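Local coordinates for protein rhamnogalacturonan endolyase YesW (PDB 2ZUX) that cleaves the rhamnogalacturonan backbone of plant cell-wall pectin by an endo-acting elimination reaction and requires calcium or manganese for activity, at residues S34-V39 and P50-N55. Residues are numbered along the deposited sequence; the frame is centred on the assembly and turned at random.
Sequences SVLFNV and PVKTTN
Phe37 and Val51 form a single antiparallel bridge, a hydrogen-bonded pair. It ties strand 36-41 of the N-terminal beta-sheet domain to the loop that leads into strand 55-58. Phe37 N donates to Val51 O over 2.8 Å, and Val51 N returns a bond to Phe37 O. No second bridge follows; the end-to-end directions of 36-38 and 50-54 are 100° apart. Strand 66-73 pairs with 36-41 through backbone bonds such as Leu36 with Val72.

Leu36 and Phe37 meet different parts of the loop. Leu36 turns toward it, and its two methyls spread over neighbouring parts of it. Its CB sits 3.6 Å from Pro50 CB, and CD1 also rests on that ring carbon. CD2 branches to Lys52 CA at 3.7 Å and to the base of the extended lysine chain. An alanine here would keep the touch at CB but would probably leave Pro50 and the Lys52 stem without the two methyls that grip them.

Asn38 lies alongside Pro50, pointing the same way. OD1 is 3.3 Å from Pro50 CA and accepts a hydrogen bond from Asn47 ND2, while Asn38 ND2 bonds Glu77. The amide is thus held from both ends beside the proline.

Phe37 CG stands anti to its carbonyl carbon (chi1 -60°), which sets the CD2-CE2 side of the ring beside Lys52 O and Thr54. Lys52 O lies at the ring edge, near its plane. Trp25 packs edge-to-face with the same ring and takes the Thr54 hydroxyl bond on its backbone O. The Thr54 methyl, CG2, meets the ring obliquely, 3.7 Å from Phe37 CE2.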
ATOM      1  N   SER A  34     -23.079  16.321  -9.165  1.00 17.42           N
ATOM      2  CA  SER A  34     -23.656  17.005 -10.318  1.00 17.63           C
ATOM      3  C   SER A  34     -22.641  17.365 -11.405  1.00 16.97           C
ATOM      4  O   SER A  34     -23.017  17.866 -12.466  1.00 17.08           O
ATOM      5  CB  SER A  34     -24.408  18.257  -9.867  1.00 17.56           C
ATOM      6  OG  SER A  34     -23.551  19.131  -9.159  1.00 20.13           O
ATOM      7  N   VAL A  35     -21.358  17.118 -11.147  1.00 16.62           N
ATOM      8  CA  VAL A  35     -20.311  17.434 -12.122  1.00 16.65           C
ATOM      9  C   VAL A  35     -20.355  16.456 -13.296  1.00 16.65           C
ATOM     10  O   VAL A  35     -20.508  15.249 -13.104  1.00 17.66           O
ATOM     11  CB  VAL A  35     -18.906  17.460 -11.454  1.00 16.83           C
ATOM     12  CG1 VAL A  35     -17.807  17.737 -12.476  1.00 17.19           C
ATOM     13  CG2 VAL A  35     -18.868  18.524 -10.361  1.00 17.75           C
ATOM     14  N   LEU A  36     -20.269  16.994 -14.508  1.00 16.20           N
ATOM     15  CA  LEU A  36     -20.186  16.194 -15.719  1.00 16.29           C
ATOM     16  C   LEU A  36     -18.919  16.574 -16.471  1.00 15.72           C
ATOM     17  O   LEU A  36     -18.191  17.472 -16.040  1.00 15.26           O
ATOM     18  CB  LEU A  36     -21.417  16.419 -16.601  1.00 16.76           C
ATOM     19  CG  LEU A  36     -22.804  16.051 -16.068  1.00 18.24           C
ATOM     20  CD1 LEU A  36     -23.850  16.327 -17.138  1.00 19.39           C
ATOM     21  CD2 LEU A  36     -22.853  14.605 -15.642  1.00 18.30           C
ATOM     22  N   PHE A  37     -18.655  15.891 -17.584  1.00 16.04           N
ATOM     23  CA  PHE A  37     -17.410  16.092 -18.326  1.00 16.08           C
ATOM     24  C   PHE A  37     -17.586  16.156 -19.836  1.00 16.68           C
ATOM     25  O   PHE A  37     -18.407  15.439 -20.414  1.00 16.93           O
ATOM     26  CB  PHE A  37     -16.402  14.991 -17.987  1.00 15.92           C
ATOM     27  CG  PHE A  37     -16.034  14.943 -16.537  1.00 14.81           C
ATOM     28  CD1 PHE A  37     -15.078  15.812 -16.027  1.00 15.07           C
ATOM     29  CD2 PHE A  37     -16.662  14.047 -15.676  1.00 15.17           C
ATOM     30  CE1 PHE A  37     -14.734  15.785 -14.683  1.00 15.24           C
ATOM     31  CE2 PHE A  37     -16.327  14.015 -14.325  1.00 16.11           C
ATOM     32  CZ  PHE A  37     -15.362  14.888 -13.830  1.00 15.97           C
ATOM     33  N   ASN A  38     -16.785  17.012 -20.464  1.00 17.39           N
ATOM     34  CA  ASN A  38     -16.622  16.993 -21.912  1.00 18.20           C
ATOM     35  C   ASN A  38     -15.237  16.480 -22.285  1.00 18.51           C
ATOM     36  O   ASN A  38     -14.244  16.831 -21.642  1.00 18.61           O
ATOM     37  CB  ASN A  38     -16.864  18.380 -22.512  1.00 18.50           C
ATOM     38  CG  ASN A  38     -18.333  18.776 -22.498  1.00 19.02           C
ATOM     39  OD1 ASN A  38     -19.216  17.927 -22.619  1.00 19.36           O
ATOM     40  ND2 ASN A  38     -18.600  20.074 -22.349  1.00 20.98           N
ATOM     41  N   VAL A  39     -15.191  15.642 -23.319  1.00 18.89           N
ATOM     42  CA  VAL A  39     -13.944  15.038 -23.785  1.00 19.77           C
ATOM     43  C   VAL A  39     -13.513  15.685 -25.105  1.00 20.42           C
ATOM     44  O   VAL A  39     -14.308  15.779 -26.049  1.00 20.77           O
ATOM     45  CB  VAL A  39     -14.088  13.506 -23.959  1.00 19.62           C
ATOM     46  CG1 VAL A  39     -12.743  12.867 -24.292  1.00 19.78           C
ATOM     47  CG2 VAL A  39     -14.669  12.874 -22.696  1.00 19.45           C
ATOM     48  N   PRO A  50     -22.519  16.447 -22.250  1.00 23.26           N
ATOM     49  CA  PRO A  50     -21.582  16.104 -21.176  1.00 22.78           C
ATOM     50  C   PRO A  50     -21.818  14.697 -20.637  1.00 22.19           C
ATOM     51  O   PRO A  50     -22.967  14.282 -20.452  1.00 22.55           O
ATOM     52  CB  PRO A  50     -21.882  17.159 -20.111  1.00 22.79           C
ATOM     53  CG  PRO A  50     -22.333  18.335 -20.892  1.00 23.20           C
ATOM     54  CD  PRO A  50     -23.157  17.756 -22.006  1.00 23.31           C
ATOM     55  N   VAL A  51     -20.733  13.960 -20.414  1.00 21.41           N
ATOM     56  CA  VAL A  51     -20.831  12.596 -19.916  1.00 20.94           C
ATOM     57  C   VAL A  51     -20.668  12.571 -18.403  1.00 20.73           C
ATOM     58  O   VAL A  51     -20.057  13.470 -17.821  1.00 20.52           O
ATOM     59  CB  VAL A  51     -19.809  11.624 -20.591  1.00 20.85           C
ATOM     60  CG1 VAL A  51     -20.032  11.567 -22.096  1.00 20.95           C
ATOM     61  CG2 VAL A  51     -18.361  12.011 -20.267  1.00 20.80           C
ATOM     62  N   LYS A  52     -21.228  11.545 -17.779  1.00 20.54           N
ATOM     63  CA  LYS A  52     -21.133  11.381 -16.341  1.00 21.25           C
ATOM     64  C   LYS A  52     -19.956  10.476 -15.995  1.00 20.69           C
ATOM     65  O   LYS A  52     -19.067  10.876 -15.240  1.00 21.08           O
ATOM     66  CB  LYS A  52     -22.444  10.836 -15.763  1.00 21.16           C
ATOM     67  CG  LYS A  52     -22.466  10.791 -14.242  1.00 22.13           C
ATOM     68  CD  LYS A  52     -23.754  10.193 -13.702  1.00 23.00           C
ATOM     69  CE  LYS A  52     -23.582   9.811 -12.241  1.00 25.83           C
ATOM     70  NZ  LYS A  52     -24.819   9.227 -11.642  1.00 28.38           N
ATOM     71  N   THR A  53     -19.938   9.264 -16.551  1.00 20.05           N
ATOM     72  CA  THR A  53     -18.883   8.305 -16.240  1.00 20.06           C
ATOM     73  C   THR A  53     -17.515   8.803 -16.704  1.00 19.10           C
ATOM     74  O   THR A  53     -17.408   9.502 -17.724  1.00 19.77           O
ATOM     75  CB  THR A  53     -19.173   6.907 -16.818  1.00 20.90           C
ATOM     76  OG1 THR A  53     -18.311   5.954 -16.194  1.00 23.02           O
ATOM     77  CG2 THR A  53     -18.961   6.873 -18.326  1.00 21.91           C
ATOM     78  N   THR A  54     -16.475   8.443 -15.956  1.00 17.45           N
ATOM     79  CA  THR A  54     -15.134   8.961 -16.232  1.00 16.30           C
ATOM     80  C   THR A  54     -14.274   8.039 -17.099  1.00 15.23           C
ATOM     81  O   THR A  54     -13.059   7.930 -16.910  1.00 14.31           O
ATOM     82  CB  THR A  54     -14.389   9.469 -14.962  1.00 16.85           C
ATOM     83  OG1 THR A  54     -14.049   8.380 -14.103  1.00 19.05           O
ATOM     84  CG2 THR A  54     -15.235  10.470 -14.197  1.00 15.51           C
ATOM     85  N   ASN A  55     -14.920   7.366 -18.044  1.00 14.83           N
ATOM     86  CA  ASN A  55     -14.212   6.705 -19.133  1.00 15.39           C
ATOM     87  C   ASN A  55     -14.970   6.892 -20.448  1.00 15.97           C
ATOM     88  O   ASN A  55     -16.188   7.097 -20.453  1.00 16.32           O
ATOM     89  CB  ASN A  55     -13.861   5.234 -18.830  1.00 15.82           C
ATOM     90  CG  ASN A  55     -15.071   4.326 -18.685  1.00 16.54           C
ATOM     91  OD1 ASN A  55     -16.215   4.768 -18.546  1.00 21.21           O
ATOM     92  ND2 ASN A  55     -14.807   3.036 -18.680  1.00 17.31           N
TER